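Local coordinates for protein putative dehydrogenase (Amycolatopsis orientalis, PDB 5A9T) that probably catalyses the NADPH-dependent, stereoselective reduction of imines to amines, working as a dimeric imine reductase whose Rossmann-type domain takes up the cofactor, at residues A21-L25 with L44-A49; I55-S60 with P81-L86; A61-V67 with G88-L94; D118-M122 with A167-N171; S133-G139 with L154-L160. One frame throughout, in Å; residues are numbered along the deposited sequence. Where two conformers were deposited one is given.

Contact 1. Residues A21-L25 with L44-A49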
# COMPACT_ATOMS: atom_id res chain seq x y z
N ALA A 21 28.92 -2.37 -12.29
CA ALA A 21 30.21 -2.87 -12.59
C ALA A 21 30.86 -3.62 -11.42
O ALA A 21 31.40 -4.69 -11.62
CB ALA A 21 31.09 -1.71 -13.02
N ALA A 22 30.70 -3.10 -10.21
CA ALA A 22 31.19 -3.77 -9.04
C ALA A 22 30.59 -5.12 -8.80
O ALA A 22 31.28 -6.08 -8.54
CB ALA A 22 31.04 -2.91 -7.81
N ALA A 23 29.25 -5.23 -9.04
CA ALA A 23 28.59 -6.49 -8.92
C ALA A 23 29.11 -7.48 -9.93
O ALA A 23 29.26 -8.67 -9.67
CB ALA A 23 27.10 -6.28 -8.99
N LEU A 24 29.32 -7.07 -11.19
CA LEU A 24 29.82 -7.97 -12.19
C LEU A 24 31.27 -8.45 -11.94
O LEU A 24 31.58 -9.59 -12.12
CB LEU A 24 29.69 -7.31 -13.58
CG LEU A 24 28.27 -7.03 -14.04
CD1 LEU A 24 28.31 -6.09 -15.20
CD2 LEU A 24 27.63 -8.35 -14.47
N LEU A 25 32.02 -7.56 -11.38
CA LEU A 25 33.38 -7.91 -10.94
C LEU A 25 33.36 -8.96 -9.83
O LEU A 25 34.13 -9.95 -9.95
CB LEU A 25 34.18 -6.66 -10.48
CG LEU A 25 34.61 -5.68 -11.52
CD1 LEU A 25 35.05 -4.33 -10.95
CD2 LEU A 25 35.75 -6.31 -12.30
N LEU A 44 36.74 1.05 -9.55
CA LEU A 44 36.49 -0.23 -10.24
C LEU A 44 37.67 -0.94 -10.79
O LEU A 44 37.84 -2.13 -10.73
CB LEU A 44 35.50 0.01 -11.40
CG LEU A 44 34.14 0.53 -10.90
CD1 LEU A 44 33.33 1.10 -11.98
CD2 LEU A 44 33.40 -0.56 -10.10
N VAL A 45 38.62 -0.15 -11.28
CA VAL A 45 39.94 -0.68 -11.68
C VAL A 45 40.75 -1.35 -10.52
O VAL A 45 41.28 -2.43 -10.67
CB VAL A 45 40.73 0.48 -12.36
CG1 VAL A 45 42.13 0.08 -12.65
CG2 VAL A 45 40.14 0.82 -13.70
N ALA A 46 40.59 -0.76 -9.36
CA ALA A 46 41.21 -1.34 -8.17
C ALA A 46 40.58 -2.66 -7.82
O ALA A 46 41.25 -3.53 -7.28
CB ALA A 46 41.16 -0.36 -7.04
N LYS A 47 39.30 -2.89 -8.23
CA LYS A 47 38.68 -4.19 -8.14
C LYS A 47 38.85 -5.17 -9.34
O LYS A 47 38.21 -6.23 -9.36
CB LYS A 47 37.18 -3.94 -7.81
CG LYS A 47 36.93 -3.53 -6.36
CD LYS A 47 35.46 -3.18 -6.05
CE LYS A 47 35.10 -1.82 -6.63
NZ LYS A 47 33.86 -1.16 -6.09
N GLY A 48 39.65 -4.89 -10.39
CA GLY A 48 39.91 -5.79 -11.48
C GLY A 48 39.36 -5.32 -12.85
O GLY A 48 39.72 -5.89 -13.84
N ALA A 49 38.67 -4.20 -12.85
CA ALA A 49 38.17 -3.64 -14.12
C ALA A 49 39.21 -3.02 -14.98
O ALA A 49 40.25 -2.56 -14.40
CB ALA A 49 37.07 -2.65 -13.91

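Contact 2. Residues I55-S60 with P81-L86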
# COMPACT_ATOMS: atom_id res chain seq x y z
N ILE A 55 35.03 5.04 -26.38
CA ILE A 55 33.83 4.20 -26.52
C ILE A 55 33.96 3.10 -27.52
O ILE A 55 33.38 2.00 -27.30
CB ILE A 55 32.55 5.06 -26.71
CG1 ILE A 55 31.24 4.27 -26.53
CG2 ILE A 55 32.53 5.69 -28.08
CD1 ILE A 55 31.04 3.68 -25.19
N VAL A 56 34.71 3.30 -28.62
CA VAL A 56 34.83 2.24 -29.55
C VAL A 56 35.57 1.04 -28.91
O VAL A 56 35.21 -0.16 -29.12
CB VAL A 56 35.55 2.74 -30.82
CG1 VAL A 56 35.81 1.58 -31.79
CG2 VAL A 56 34.72 3.80 -31.56
N ASP A 57 36.64 1.31 -28.19
CA ASP A 57 37.33 0.24 -27.53
C ASP A 57 36.47 -0.42 -26.46
O ASP A 57 36.46 -1.64 -26.30
CB ASP A 57 38.63 0.74 -26.92
CG ASP A 57 39.64 1.27 -27.96
OD1 ASP A 57 39.73 0.77 -29.11
OD2 ASP A 57 40.37 2.23 -27.57
N ALA A 58 35.68 0.36 -25.71
CA ALA A 58 34.81 -0.24 -24.72
C ALA A 58 33.77 -1.16 -25.35
O ALA A 58 33.57 -2.27 -24.91
CB ALA A 58 34.08 0.83 -23.96
N VAL A 59 33.14 -0.68 -26.40
CA VAL A 59 32.14 -1.50 -27.14
C VAL A 59 32.81 -2.77 -27.71
O VAL A 59 32.19 -3.89 -27.71
CB VAL A 59 31.51 -0.62 -28.26
CG1 VAL A 59 30.72 -1.41 -29.29
CG2 VAL A 59 30.56 0.38 -27.58
N SER A 60 34.01 -2.61 -28.29
CA SER A 60 34.66 -3.74 -28.95
C SER A 60 35.15 -4.83 -27.98
O SER A 60 35.51 -5.94 -28.40
CB SER A 60 35.83 -3.22 -29.84
OG SER A 60 35.40 -2.32 -30.82
N PRO A 81 29.78 7.14 -31.82
CA PRO A 81 31.06 6.94 -32.48
C PRO A 81 31.38 5.43 -32.74
O PRO A 81 32.33 5.07 -33.47
CB PRO A 81 32.09 7.52 -31.51
CG PRO A 81 31.34 8.59 -30.79
CD PRO A 81 29.96 8.03 -30.62
N ALA A 82 30.66 4.56 -32.02
CA ALA A 82 30.91 3.13 -32.08
C ALA A 82 29.91 2.44 -32.99
O ALA A 82 29.65 1.23 -32.88
CB ALA A 82 30.91 2.56 -30.65
N ARG A 83 29.35 3.19 -33.94
CA ARG A 83 28.33 2.66 -34.83
C ARG A 83 28.67 1.30 -35.42
O ARG A 83 27.86 0.38 -35.36
CB ARG A 83 28.04 3.68 -35.98
CG ARG A 83 27.13 3.13 -37.11
N GLU A 84 29.79 1.31 -36.07
CA GLU A 84 30.18 0.08 -36.77
C GLU A 84 30.46 -1.09 -35.80
O GLU A 84 30.03 -2.27 -36.04
CB GLU A 84 31.39 0.40 -37.66
CG GLU A 84 31.09 1.29 -38.89
N ALA A 85 31.16 -0.77 -34.70
CA ALA A 85 31.49 -1.75 -33.73
C ALA A 85 30.31 -2.38 -33.07
O ALA A 85 30.42 -3.45 -32.53
CB ALA A 85 32.48 -1.24 -32.74
N LEU A 86 29.17 -1.69 -33.02
CA LEU A 86 28.00 -2.19 -32.36
C LEU A 86 27.35 -3.39 -33.07
O LEU A 86 26.62 -4.13 -32.46
CB LEU A 86 26.93 -1.11 -32.22
CG LEU A 86 27.28 -0.06 -31.15
CD1 LEU A 86 26.53 1.26 -31.42
CD2 LEU A 86 26.98 -0.69 -29.84

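Contact 3. Residues A61-V67 with G88-L94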
# COMPACT_ATOMS: atom_id res chain seq x y z
N ALA A 61 35.20 -4.55 -26.66
CA ALA A 61 35.75 -5.45 -25.66
C ALA A 61 34.83 -6.64 -25.37
O ALA A 61 35.27 -7.67 -24.85
CB ALA A 61 36.05 -4.74 -24.35
N SER A 62 33.53 -6.43 -25.58
CA SER A 62 32.52 -7.34 -25.08
C SER A 62 31.36 -7.42 -26.04
O SER A 62 31.06 -6.47 -26.68
CB SER A 62 31.95 -6.91 -23.68
OG SER A 62 33.02 -6.49 -22.81
N ARG A 63 30.67 -8.58 -26.06
CA ARG A 63 29.42 -8.65 -26.78
C ARG A 63 28.29 -7.98 -25.94
O ARG A 63 27.45 -7.26 -26.49
CB ARG A 63 29.04 -10.07 -27.11
CG ARG A 63 27.62 -10.26 -27.65
CD ARG A 63 27.40 -11.69 -28.16
NE ARG A 63 25.95 -12.05 -28.32
CZ ARG A 63 25.18 -11.65 -29.28
NH1 ARG A 63 25.57 -10.83 -30.25
NH2 ARG A 63 23.92 -12.04 -29.40
N LEU A 64 28.32 -8.22 -24.63
CA LEU A 64 27.29 -7.68 -23.71
C LEU A 64 27.71 -6.32 -23.21
O LEU A 64 28.75 -6.16 -22.57
CB LEU A 64 27.11 -8.65 -22.52
CG LEU A 64 26.06 -8.12 -21.49
CD1 LEU A 64 24.72 -7.99 -22.09
CD2 LEU A 64 26.09 -9.04 -20.31
N LEU A 65 26.91 -5.33 -23.60
CA LEU A 65 27.15 -3.90 -23.28
C LEU A 65 26.02 -3.49 -22.34
O LEU A 65 24.88 -3.37 -22.77
CB LEU A 65 27.15 -3.03 -24.49
CG LEU A 65 28.01 -3.58 -25.63
CD1 LEU A 65 27.77 -2.79 -26.95
CD2 LEU A 65 29.52 -3.67 -25.32
N VAL A 66 26.34 -3.25 -21.08
CA VAL A 66 25.40 -2.76 -20.06
C VAL A 66 25.46 -1.28 -19.95
O VAL A 66 26.60 -0.75 -19.70
CB VAL A 66 25.72 -3.42 -18.72
CG1 VAL A 66 24.80 -2.90 -17.63
CG2 VAL A 66 25.49 -4.92 -18.78
N VAL A 67 24.43 -0.55 -20.37
CA VAL A 67 24.50 0.90 -20.53
C VAL A 67 23.68 1.54 -19.38
O VAL A 67 22.50 1.19 -19.21
CB VAL A 67 24.05 1.31 -21.90
CG1 VAL A 67 24.15 2.83 -22.03
CG2 VAL A 67 24.88 0.68 -22.98
N GLY A 88 26.49 -6.89 -34.23
CA GLY A 88 26.75 -8.11 -33.62
C GLY A 88 26.98 -8.18 -32.16
O GLY A 88 27.41 -9.19 -31.61
N ARG A 89 26.70 -7.06 -31.52
CA ARG A 89 26.75 -6.93 -30.03
C ARG A 89 25.39 -6.69 -29.53
O ARG A 89 24.39 -6.78 -30.26
CB ARG A 89 27.75 -5.83 -29.65
CG ARG A 89 29.14 -6.05 -30.29
CD ARG A 89 30.18 -5.04 -29.85
NE ARG A 89 31.41 -5.25 -30.64
CZ ARG A 89 32.31 -6.16 -30.31
NH1 ARG A 89 32.32 -6.84 -29.22
NH2 ARG A 89 33.29 -6.45 -31.19
N VAL A 90 25.27 -6.63 -28.19
CA VAL A 90 23.96 -6.52 -27.46
C VAL A 90 24.04 -5.37 -26.50
O VAL A 90 25.01 -5.27 -25.73
CB VAL A 90 23.70 -7.84 -26.74
CG1 VAL A 90 22.56 -7.72 -25.75
CG2 VAL A 90 23.49 -8.95 -27.77
N VAL A 91 23.00 -4.54 -26.48
CA VAL A 91 22.85 -3.44 -25.50
C VAL A 91 21.76 -3.83 -24.54
O VAL A 91 20.62 -4.11 -24.95
CB VAL A 91 22.55 -2.16 -26.22
CG1 VAL A 91 22.02 -1.12 -25.21
CG2 VAL A 91 23.80 -1.62 -26.99
N VAL A 92 22.08 -3.80 -23.25
CA VAL A 92 21.13 -3.84 -22.15
C VAL A 92 21.12 -2.46 -21.56
O VAL A 92 22.09 -2.04 -20.90
CB VAL A 92 21.47 -4.91 -21.16
CG1 VAL A 92 20.48 -4.93 -19.99
CG2 VAL A 92 21.49 -6.28 -21.76
N ASN A 93 20.04 -1.70 -21.83
CA ASN A 93 19.91 -0.35 -21.41
C ASN A 93 19.13 -0.25 -20.11
O ASN A 93 17.94 -0.53 -20.14
CB ASN A 93 19.18 0.43 -22.48
CG ASN A 93 19.19 1.94 -22.21
OD1 ASN A 93 19.66 2.42 -21.19
ND2 ASN A 93 18.61 2.73 -23.20
N LEU A 94 19.81 0.23 -19.08
CA LEU A 94 19.21 0.29 -17.72
C LEU A 94 18.83 1.70 -17.37
O LEU A 94 18.47 1.94 -16.18
CB LEU A 94 20.09 -0.38 -16.75
CG LEU A 94 20.37 -1.83 -16.98
CD1 LEU A 94 21.33 -2.43 -15.97
CD2 LEU A 94 19.10 -2.69 -17.02
O HOH W 1 23.69 -9.08 -32.15

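Contact 4. Residues D118-M122 with A167-N171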
# COMPACT_ATOMS: atom_id res chain seq x y z
N ASP A 118 15.73 -3.61 -22.65
CA ASP A 118 15.59 -2.45 -21.80
C ASP A 118 15.32 -3.00 -20.36
O ASP A 118 14.61 -4.02 -20.20
CB ASP A 118 14.41 -1.59 -22.27
CG ASP A 118 14.60 -0.16 -21.87
OD1 ASP A 118 15.45 0.67 -22.41
OD2 ASP A 118 13.99 0.26 -20.81
N GLY A 119 15.91 -2.34 -19.38
CA GLY A 119 15.65 -2.81 -18.04
C GLY A 119 15.45 -1.68 -17.07
O GLY A 119 16.03 -0.59 -17.21
N ALA A 120 14.70 -2.00 -16.03
CA ALA A 120 14.42 -1.05 -14.96
C ALA A 120 14.91 -1.64 -13.64
O ALA A 120 14.51 -2.75 -13.23
CB ALA A 120 12.91 -0.76 -14.88
N ILE A 121 15.78 -0.92 -12.97
CA ILE A 121 16.38 -1.37 -11.71
C ILE A 121 15.49 -0.97 -10.55
O ILE A 121 15.18 0.20 -10.39
CB ILE A 121 17.74 -0.73 -11.57
CG1 ILE A 121 18.63 -1.11 -12.78
CG2 ILE A 121 18.35 -1.20 -10.27
CD1 ILE A 121 19.93 -0.31 -12.84
N MET A 122 15.04 -1.95 -9.78
CA MET A 122 14.00 -1.70 -8.75
C MET A 122 14.54 -1.51 -7.38
O MET A 122 13.73 -1.52 -6.47
CB MET A 122 12.97 -2.79 -8.82
CG MET A 122 12.31 -2.93 -10.17
SD MET A 122 11.58 -1.44 -10.86
CE MET A 122 10.28 -1.09 -9.64
N ALA A 167 9.25 -2.33 -19.36
CA ALA A 167 9.91 -2.17 -18.07
C ALA A 167 9.86 -0.82 -17.54
O ALA A 167 9.54 -0.69 -16.29
CB ALA A 167 11.41 -2.63 -18.22
N VAL A 168 10.06 0.24 -18.30
CA VAL A 168 9.97 1.65 -17.81
C VAL A 168 8.53 1.88 -17.40
O VAL A 168 8.29 2.57 -16.41
CB VAL A 168 10.36 2.78 -18.83
CG1 VAL A 168 10.21 4.19 -18.20
CG2 VAL A 168 11.79 2.65 -19.25
N LEU A 169 7.58 1.35 -18.16
CA LEU A 169 6.17 1.62 -17.82
C LEU A 169 5.87 0.94 -16.46
O LEU A 169 5.17 1.57 -15.62
CB LEU A 169 5.28 1.12 -18.89
CG LEU A 169 3.78 1.32 -18.73
CD1 LEU A 169 3.45 2.78 -18.59
CD2 LEU A 169 3.03 0.69 -19.88
N TYR A 170 6.28 -0.31 -16.26
CA TYR A 170 6.06 -0.95 -14.97
C TYR A 170 6.69 -0.21 -13.87
O TYR A 170 6.15 -0.03 -12.75
CB TYR A 170 6.59 -2.40 -14.98
CG TYR A 170 5.57 -3.51 -15.23
CD1 TYR A 170 5.04 -3.75 -16.46
CD2 TYR A 170 5.19 -4.26 -14.15
CE1 TYR A 170 4.10 -4.89 -16.57
CE2 TYR A 170 4.30 -5.29 -14.26
CZ TYR A 170 3.83 -5.58 -15.45
OH TYR A 170 2.86 -6.68 -15.32
N ASN A 171 7.95 0.25 -14.04
CA ASN A 171 8.65 1.02 -13.02
C ASN A 171 7.82 2.27 -12.65
O ASN A 171 7.62 2.54 -11.49
CB ASN A 171 10.03 1.41 -13.47
CG ASN A 171 10.85 1.98 -12.35
OD1 ASN A 171 10.74 1.69 -11.20
ND2 ASN A 171 11.68 2.86 -12.71
O HOH W 2 11.34 -0.22 -20.78

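Contact 5. Residues S133-G139 with L154-L160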
# COMPACT_ATOMS: atom_id res chain seq x y z
N SER A 133 17.37 -7.77 -4.74
CA SER A 133 17.43 -6.95 -5.91
C SER A 133 16.68 -7.60 -7.03
O SER A 133 16.70 -8.84 -7.18
CB SER A 133 18.87 -6.80 -6.30
OG SER A 133 19.02 -6.11 -7.58
N VAL A 134 15.85 -6.79 -7.70
CA VAL A 134 14.96 -7.21 -8.81
C VAL A 134 15.19 -6.23 -9.92
O VAL A 134 15.19 -5.03 -9.71
CB VAL A 134 13.46 -7.21 -8.43
CG1 VAL A 134 12.55 -7.48 -9.60
CG2 VAL A 134 13.28 -8.26 -7.35
N PHE A 135 15.37 -6.75 -11.13
CA PHE A 135 15.46 -5.93 -12.35
C PHE A 135 14.40 -6.41 -13.31
O PHE A 135 14.25 -7.64 -13.51
CB PHE A 135 16.82 -6.13 -13.04
CG PHE A 135 18.04 -5.45 -12.45
CD1 PHE A 135 18.27 -5.37 -11.08
CD2 PHE A 135 19.00 -4.98 -13.26
CE1 PHE A 135 19.37 -4.75 -10.54
CE2 PHE A 135 20.07 -4.34 -12.68
CZ PHE A 135 20.29 -4.26 -11.35
N LEU A 136 13.58 -5.48 -13.82
CA LEU A 136 12.53 -5.79 -14.78
C LEU A 136 13.05 -5.52 -16.21
O LEU A 136 13.69 -4.49 -16.42
CB LEU A 136 11.28 -4.98 -14.56
CG LEU A 136 10.73 -5.05 -13.11
CD1 LEU A 136 9.49 -4.17 -13.04
CD2 LEU A 136 10.39 -6.45 -12.68
N TYR A 137 12.85 -6.45 -17.11
CA TYR A 137 13.32 -6.33 -18.46
C TYR A 137 12.20 -6.45 -19.51
O TYR A 137 11.22 -7.15 -19.33
CB TYR A 137 14.37 -7.40 -18.78
CG TYR A 137 15.62 -7.32 -17.97
CD1 TYR A 137 16.68 -6.54 -18.33
CD2 TYR A 137 15.78 -8.05 -16.76
CE1 TYR A 137 17.81 -6.43 -17.55
CE2 TYR A 137 16.90 -7.99 -16.02
CZ TYR A 137 17.93 -7.18 -16.40
OH TYR A 137 19.09 -7.07 -15.69
N SER A 138 12.44 -5.81 -20.62
CA SER A 138 11.55 -5.87 -21.77
C SER A 138 12.35 -5.69 -23.06
O SER A 138 13.27 -4.90 -23.15
CB SER A 138 10.33 -4.86 -21.57
OG SER A 138 10.76 -3.59 -21.50
N GLY A 139 11.88 -6.42 -24.07
CA GLY A 139 12.60 -6.42 -25.39
C GLY A 139 12.82 -7.84 -25.77
O GLY A 139 12.17 -8.76 -25.39
N LEU A 154 23.14 -9.35 -11.07
CA LEU A 154 22.81 -8.04 -10.71
C LEU A 154 21.55 -8.03 -9.78
O LEU A 154 21.38 -7.11 -8.95
CB LEU A 154 22.52 -7.19 -11.93
CG LEU A 154 23.67 -7.13 -12.99
CD1 LEU A 154 23.26 -6.37 -14.22
CD2 LEU A 154 24.90 -6.48 -12.39
N GLY A 155 20.64 -8.90 -10.06
CA GLY A 155 19.34 -8.97 -9.36
C GLY A 155 18.48 -9.98 -10.04
O GLY A 155 18.76 -10.44 -11.18
N ASP A 156 17.40 -10.43 -9.43
CA ASP A 156 16.51 -11.35 -9.98
C ASP A 156 15.94 -10.81 -11.29
O ASP A 156 15.25 -9.80 -11.25
CB ASP A 156 15.31 -11.67 -9.07
CG ASP A 156 14.46 -12.79 -9.57
OD1 ASP A 156 14.97 -13.68 -10.28
OD2 ASP A 156 13.24 -12.86 -9.20
N PRO A 157 16.15 -11.47 -12.43
CA PRO A 157 15.75 -10.87 -13.68
C PRO A 157 14.34 -11.35 -14.07
O PRO A 157 14.07 -12.54 -14.07
CB PRO A 157 16.79 -11.40 -14.64
CG PRO A 157 17.17 -12.72 -14.10
CD PRO A 157 17.05 -12.63 -12.63
N VAL A 158 13.44 -10.45 -14.41
CA VAL A 158 12.08 -10.70 -14.82
C VAL A 158 11.84 -10.15 -16.20
O VAL A 158 12.01 -8.99 -16.44
CB VAL A 158 11.06 -10.05 -13.84
CG1 VAL A 158 9.66 -10.33 -14.35
CG2 VAL A 158 11.22 -10.62 -12.46
N HIS A 159 11.48 -10.97 -17.19
CA HIS A 159 11.16 -10.56 -18.49
C HIS A 159 9.68 -10.34 -18.60
O HIS A 159 8.91 -11.33 -18.55
CB HIS A 159 11.67 -11.62 -19.50
CG HIS A 159 11.47 -11.23 -20.92
ND1 HIS A 159 12.19 -10.30 -21.61
CD2 HIS A 159 10.61 -11.76 -21.83
CE1 HIS A 159 11.75 -10.20 -22.87
NE2 HIS A 159 10.77 -11.07 -23.01
N LEU A 160 9.35 -9.13 -18.90
CA LEU A 160 7.92 -8.72 -18.90
C LEU A 160 7.28 -9.00 -20.20
O LEU A 160 6.07 -9.19 -20.26
CB LEU A 160 7.77 -7.27 -18.62
CG LEU A 160 8.31 -6.83 -17.24
CD1 LEU A 160 8.36 -5.34 -17.21
CD2 LEU A 160 7.50 -7.41 -16.11
O HOH W 3 19.07 -8.65 -13.38

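Contact 1. Residues A21-L25 with L44-A49
Leu25 and Leu44 each lay a methyl on the flat face of a peptide group in the opposite segment. Leu25 CD2 sits over the Gly48-Ala49 peptide, 3.6 Å from Ala49 N, while Leu44 CD2 covers a face of the Ala21-Ala22 peptide, 3.7 Å from Ala22 N. A third peptide group is met at its oxygen: Leu25 CD1 comes obliquely to Leu44 O at 3.6 Å. The other branch of Leu44, CD1, touches Ala21 CB at 3.7 Å.

Leu25 owes its central place to its first torsion (chi1 -71°), which turns CG away from the carbonyl carbon and sets both methyls against the turn. CD1 also meets Ala49 CB and, at about a right angle, the foot of Lys47, whose chain bends at chi3 and brings NZ to 3.7 Å from Ala22 CB. That turn is a Schellman motif. Gly48, with positive phi, closes helix 42-46 through Ala49 N to Leu44 O and Gly48 N to Val45 O.

In this Rossmann-type domain the contact joins helix 15-26 to the end of helix 42-46. Beneath both, strand 30-34 supplies Val31 to Leu25 and Val33 to Ala21 and Leu44, and Leu44 also touches the NADP-binding residue Leu13.

Contact 2. Residues I55-S60 with P81-L86
Val59 and Ala82 meet where helix 55-60 packs on the connection between helix 75-78 and strand 90-93, the return leg of a beta-alpha-beta unit in the Rossmann-type domain. Residues 83-86 have helical angles without regular helix bonding.

Apolar packing does most of the work. Val59 forks between two alanines and a leucine: CG2 rests on Ala82 CB at 3.8 Å, whereas CG1 reaches Ala85 CB at 3.9 Å. Small residues at 82 and 85 let the two backbones come close, with the CA atoms of Val56 and Ala82 only 4.7 Å apart. At the start of the helix Ile55 crosses Pro81 at about a right angle, its CG2 methyl lying 3.9 Å from Pro81 CB.

Methyl against carbonyl is a second kind of contact: Val56 CG2, anti to its own carbonyl carbon and beside the backbone N, meets Pro81 O at a tight 3.3 Å.

Polar groups find partners on their own side or beyond the two segments. Ala85 O is taken by Arg89 NE and Leu86 O by Thr114 OG1. Ser60 OG, in one of its two modelled conformers, touches Ala85 CB while bonding Val56 O, which also accepts from Ser60 N, the two donors arriving from opposite faces of its plane.

Val59 and Leu86 both pack on Leu65 of strand 64-67 and cross nearly at right angles, Val59 CG1 meeting Leu86 CD2 at 3.8 Å.

Contact 3. Residues A61-V67 with G88-L94
Arg63 and Arg89 reach across the mouth of a parallel strand pair in opposite ways. Arg63 starts with CG anti to the backbone N (chi1 169°) and runs extended, which carries its guanidinium over Val90, whose CG2 lies under one face, 3.5 Å from Arg63 CZ. Arg89 has CG anti to the carbonyl carbon instead (chi1 -54°), and its straight chain passes beside Ser62 O.

Arg89 NH1 bonds Ser62 O at 2.9 Å, in the guanidinium plane but from above the carbonyl plane; Arg89 NE takes Ala85 O. Arg63 NH1 makes a weak bond to Gly88 O and shares a water with Arg89 O, whereas NE pairs with Glu146.

The backbone ladder of strands 64-67 and 90-93, in one beta-alpha-beta unit, begins at Arg63 O, which accepts from Val90 N, and ends with Leu94 N to Val67 O. Leu64 CD1 packs on Val92 CG2 at 3.7 Å on one face, Val67 CG2 on Val91 CG1 on the other.

The chemistry thus divides: at the entry Glu146 probably offsets the charge of Arg63, while carbonyls Ser62 O and Ala85 O solvate that of Arg89 without neutralising it; the strands beyond, apolar on both faces, lead to Asn93, whose OD1 holds the N of NADP-binding Asn95.

Contact 4. Residues D118-M122 with A167-N171
The junction between the Rossmann-type domain and the long helix 166-193, which leads into the C-terminal helical domain, is made here by Ala120 and Ala167. Strand 118-121 and helix 167-171 run nearly the same way, with 22° between their directions, and approach to 7.4 Å between axes.

Such a short spacing depends on small side chains. Ala120 CB points at the helix and touches Ala167 O at 3.7 Å, with Asn171 CB at 3.9 Å one turn further on. In return, Ala167 CB lies 4.0 Å from Asp118 O and rests over the strand backbone.

At the far end Met122 folds back, bent at chi2 (-53°) and chi3, so that it slides past Asn171 in the opposite direction and sets SD 3.8 Å from Asn171 CG. Trp209 of the second subunit packs on the same methionine, while Tyr170 meets the ring of Phe202 of that subunit; the joint between domains is therefore also part of the dimer interface. The Asn171 side chain lies about 8 Å from a bound methyltetrahydroisoquinoline.

Near the start of the helix the link is polar. Asp118 OD1 is held by Tyr116 and Ser96, and OD2 faces the helix. One water bridges the gap, accepting from Val168 N at 2.8 Å and donating to Asp118 OD2 at 2.7 Å.

Contact 5. Residues S133-G139 with L154-L160
Phe135 turns one face of its ring to Leu154, whose CB sits 4.1 Å from the ring centroid and 26° off its normal, a CH-pi contact. The side chains cross at a slant. With CG anti to the carbonyl carbon (chi1 -76°), the ring swings over the turn before the second strand and CE1 comes to 3.5 Å from Leu154 O. That oxygen accepts a hydrogen bond from Ser133 OG at 2.9 Å, so serine and ring converge on one carbonyl. Gly155, having no side chain, lets both pass close to its CA.

Tyr137, two residues on, stands on the same side of the sheet as Phe135. Its CE2 meets Pro157 CB at 3.7 Å, and a water in the ring plane links its OH to Gly155 O. This pairing closes a beta-alpha-beta crossover, strand 134-139 to strand 156-161 by way of helix 141-152, which flanks the aromatic face with Leu151 and Phe144. Backbone bonds run in parallel register from Asp156 N to Ser133 O through to Leu160 N to Tyr137 O.

On the other face Leu136 and Val158 lie side by side, with CD2 of Leu136 3.8 Å from CB of Val158, and Val134 packs on Trp209 of the second subunit. Leu160, its CD1 4.0 Å from Leu136 CB, packs on Leu205 of that subunit. At the far end His159 presents its ring edge to Gly139 O.

Overall arrangement
Following the chain, contact 1 closes first, joining the helix after the opening strand to the end of helix 42-46. Contacts 2 and 3 then cross, their segments alternating: helix 55-60 and strand 64-67 meet the end of the next connection and strand 90-93, with Leu65 touching Leu86. Contact 4 spans the longest loop, from strand 115-121 to helix 166-193, and contact 5 lies wholly within that loop. Strand 115-121 connects these parts, Gly119 N probably bonding Asn93 O of contact 3 while Ala120 N probably bonds Leu136 O of contact 5. Leu154 also packs on Leu24 of contact 1. Contacts 4 and 5 both reach the second subunit.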